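Local structure of oxidoreductase, NAD-binding/iron-sulfur cluster-binding protein (6ZXU) at residues A[171-176]-A[231-236]. The protein is a catabolic reductive dehalogenase that holds cobalamin and two [4Fe-4S] clusters and probably uses them to remove halogen from organic substrates. Sequence-based numbering, arbitrary orientation.
Sequences RTDMRC and GFRLGV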
loop_
_atom_site.group_PDB
_atom_site.type_symbol
_atom_site.label_atom_id
_atom_site.label_comp_id
_atom_site.label_asym_id
_atom_site.label_seq_id
_atom_site.Cartn_x
_atom_site.Cartn_y
_atom_site.Cartn_z
ATOM N N ARG A 171 6.921 11.851 -13.740
ATOM C CA ARG A 171 6.683 10.838 -12.713
ATOM C C ARG A 171 6.268 11.491 -11.378
ATOM O O ARG A 171 5.289 11.117 -10.762
ATOM C CB ARG A 171 7.948 9.995 -12.556
ATOM C CG ARG A 171 7.992 8.966 -11.417
ATOM C CD ARG A 171 8.669 9.618 -10.244
ATOM N NE ARG A 171 9.029 8.780 -9.122
ATOM C CZ ARG A 171 9.150 9.251 -7.900
ATOM N NH1 ARG A 171 9.022 10.542 -7.647
ATOM N NH2 ARG A 171 9.499 8.447 -6.924
ATOM N N THR A 172 7.034 12.459 -10.944
ATOM C CA THR A 172 6.735 13.118 -9.690
ATOM C C THR A 172 5.486 14.019 -9.800
ATOM O O THR A 172 4.683 14.063 -8.867
ATOM C CB THR A 172 7.962 13.858 -9.231
ATOM O OG1 THR A 172 9.106 12.975 -9.263
ATOM C CG2 THR A 172 7.749 14.396 -7.840
ATOM N N ASP A 173 5.287 14.687 -10.920
ATOM C CA ASP A 173 3.977 15.348 -11.146
ATOM C C ASP A 173 2.793 14.413 -11.021
ATOM O O ASP A 173 1.748 14.773 -10.458
ATOM C CB ASP A 173 3.930 16.083 -12.504
ATOM C CG ASP A 173 4.618 17.437 -12.482
ATOM O OD1 ASP A 173 4.946 17.988 -11.376
ATOM O OD2 ASP A 173 4.874 17.963 -13.577
ATOM N N MET A 174 2.896 13.237 -11.623
ATOM C CA MET A 174 1.807 12.232 -11.486
ATOM C C MET A 174 1.450 11.948 -10.025
ATOM O O MET A 174 0.274 11.906 -9.627
ATOM C CB MET A 174 2.225 10.909 -12.202
ATOM C CG MET A 174 1.188 9.827 -12.107
ATOM S SD MET A 174 1.852 8.195 -12.651
ATOM C CE MET A 174 3.205 7.943 -11.436
ATOM N N ARG A 175 2.455 11.700 -9.221
ATOM C CA ARG A 175 2.241 11.443 -7.808
ATOM C C ARG A 175 1.644 12.680 -7.131
ATOM O O ARG A 175 0.797 12.539 -6.295
ATOM C CB ARG A 175 3.572 11.008 -7.193
ATOM C CG ARG A 175 3.530 10.672 -5.733
ATOM C CD ARG A 175 2.635 9.527 -5.357
ATOM N NE ARG A 175 2.696 8.417 -6.350
ATOM C CZ ARG A 175 3.705 7.551 -6.459
ATOM N NH1 ARG A 175 4.793 7.662 -5.670
ATOM N NH2 ARG A 175 3.677 6.578 -7.416
ATOM N N CYS A 176 2.043 13.899 -7.540
ATOM C CA CYS A 176 1.471 15.144 -6.988
ATOM C C CYS A 176 0.008 15.326 -7.334
ATOM O O CYS A 176 -0.800 15.650 -6.472
ATOM C CB CYS A 176 2.267 16.332 -7.422
ATOM S SG CYS A 176 3.845 16.433 -6.595
ATOM N N GLY A 231 15.716 16.939 -5.967
ATOM C CA GLY A 231 14.688 17.637 -6.658
ATOM C C GLY A 231 13.341 17.150 -6.226
ATOM O O GLY A 231 13.220 16.192 -5.468
ATOM N N PHE A 232 12.300 17.866 -6.639
ATOM C CA PHE A 232 10.974 17.630 -6.170
ATOM C C PHE A 232 9.973 18.350 -7.130
ATOM O O PHE A 232 10.376 19.171 -7.944
ATOM C CB PHE A 232 10.782 18.145 -4.736
ATOM C CG PHE A 232 10.957 19.626 -4.612
ATOM C CD1 PHE A 232 12.210 20.163 -4.430
ATOM C CD2 PHE A 232 9.892 20.476 -4.758
ATOM C CE1 PHE A 232 12.387 21.541 -4.348
ATOM C CE2 PHE A 232 10.061 21.867 -4.648
ATOM C CZ PHE A 232 11.291 22.384 -4.448
ATOM N N ARG A 233 8.693 18.009 -6.979
ATOM C CA ARG A 233 7.595 18.686 -7.595
ATOM C C ARG A 233 6.548 18.964 -6.571
ATOM O O ARG A 233 6.564 18.358 -5.489
ATOM C CB ARG A 233 7.016 17.899 -8.795
ATOM C CG ARG A 233 8.050 17.511 -9.806
ATOM C CD ARG A 233 8.605 18.680 -10.643
ATOM N NE ARG A 233 7.578 19.140 -11.566
ATOM C CZ ARG A 233 7.749 20.046 -12.524
ATOM N NH1 ARG A 233 8.903 20.615 -12.766
ATOM N NH2 ARG A 233 6.721 20.313 -13.305
ATOM N N LEU A 234 5.638 19.913 -6.899
ATOM C CA LEU A 234 4.623 20.428 -5.966
ATOM C C LEU A 234 3.191 20.103 -6.311
ATOM O O LEU A 234 2.845 20.000 -7.469
ATOM C CB LEU A 234 4.692 21.947 -5.895
ATOM C CG LEU A 234 6.027 22.513 -5.438
ATOM C CD1 LEU A 234 6.089 24.016 -5.794
ATOM C CD2 LEU A 234 6.175 22.299 -3.935
ATOM N N GLY A 235 2.379 19.906 -5.273
ATOM C CA GLY A 235 0.948 19.872 -5.384
ATOM C C GLY A 235 0.395 20.831 -4.324
ATOM O O GLY A 235 1.034 21.096 -3.317
ATOM N N VAL A 236 -0.806 21.338 -4.566
ATOM C CA VAL A 236 -1.517 22.289 -3.682
ATOM C C VAL A 236 -2.983 21.907 -3.635
ATOM O O VAL A 236 -3.581 21.468 -4.621
ATOM C CB VAL A 236 -1.377 23.735 -4.176
ATOM C CG1 VAL A 236 -2.247 24.644 -3.343
ATOM C CG2 VAL A 236 0.083 24.172 -4.159
HETATM O O HOH W 1 3.649 20.054 -9.989
#
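Thr172, Asp173 and Cys176 of helix 168-190 pack on Arg233, Leu234 and Gly235 of strand 232-239, the helix segment running nearly along the strand, 22° between their directions and 7.6 Å between axes. This is helix-on-sheet packing of the alpha+beta kind: the helix lies on an antiparallel four-stranded sheet in which 232-239 is an inner strand between 142-149 and 194-198. On the strand side Arg233 carries most of the contact. Its chain bends at chi2 and chi3, both -71°, folding the guanidinium back to Asp173, which it grips side-on with two nitrogens. Arg233 NE reaches Asp173 OD1 at 2.9 Å, almost straight and within the guanidinium plane, yet it arrives from above the carboxylate plane. The second bond, Arg233 NH2 to the syn lone pair of Asp173 OD2, is 3.0 Å and more bent, as suits two flat groups turned 54° apart. NH1 of Arg233 goes instead to Glu63 and the carbonyl of Pro62, so carboxylates from two parts of the chain share the guanidinium charge. Alongside, Thr172 turns its methyl CG2 to the strand, 3.7 Å from Arg233 CG, while its OG1 bonds back to Asn168 O. One turn on, Cys176 packs on the strand backbone, its SG 3.5 Å from Arg233 O; Gly235, with no side chain, lets the backbones come close. A water donates to both Asp173 OD1 and Leu234 O.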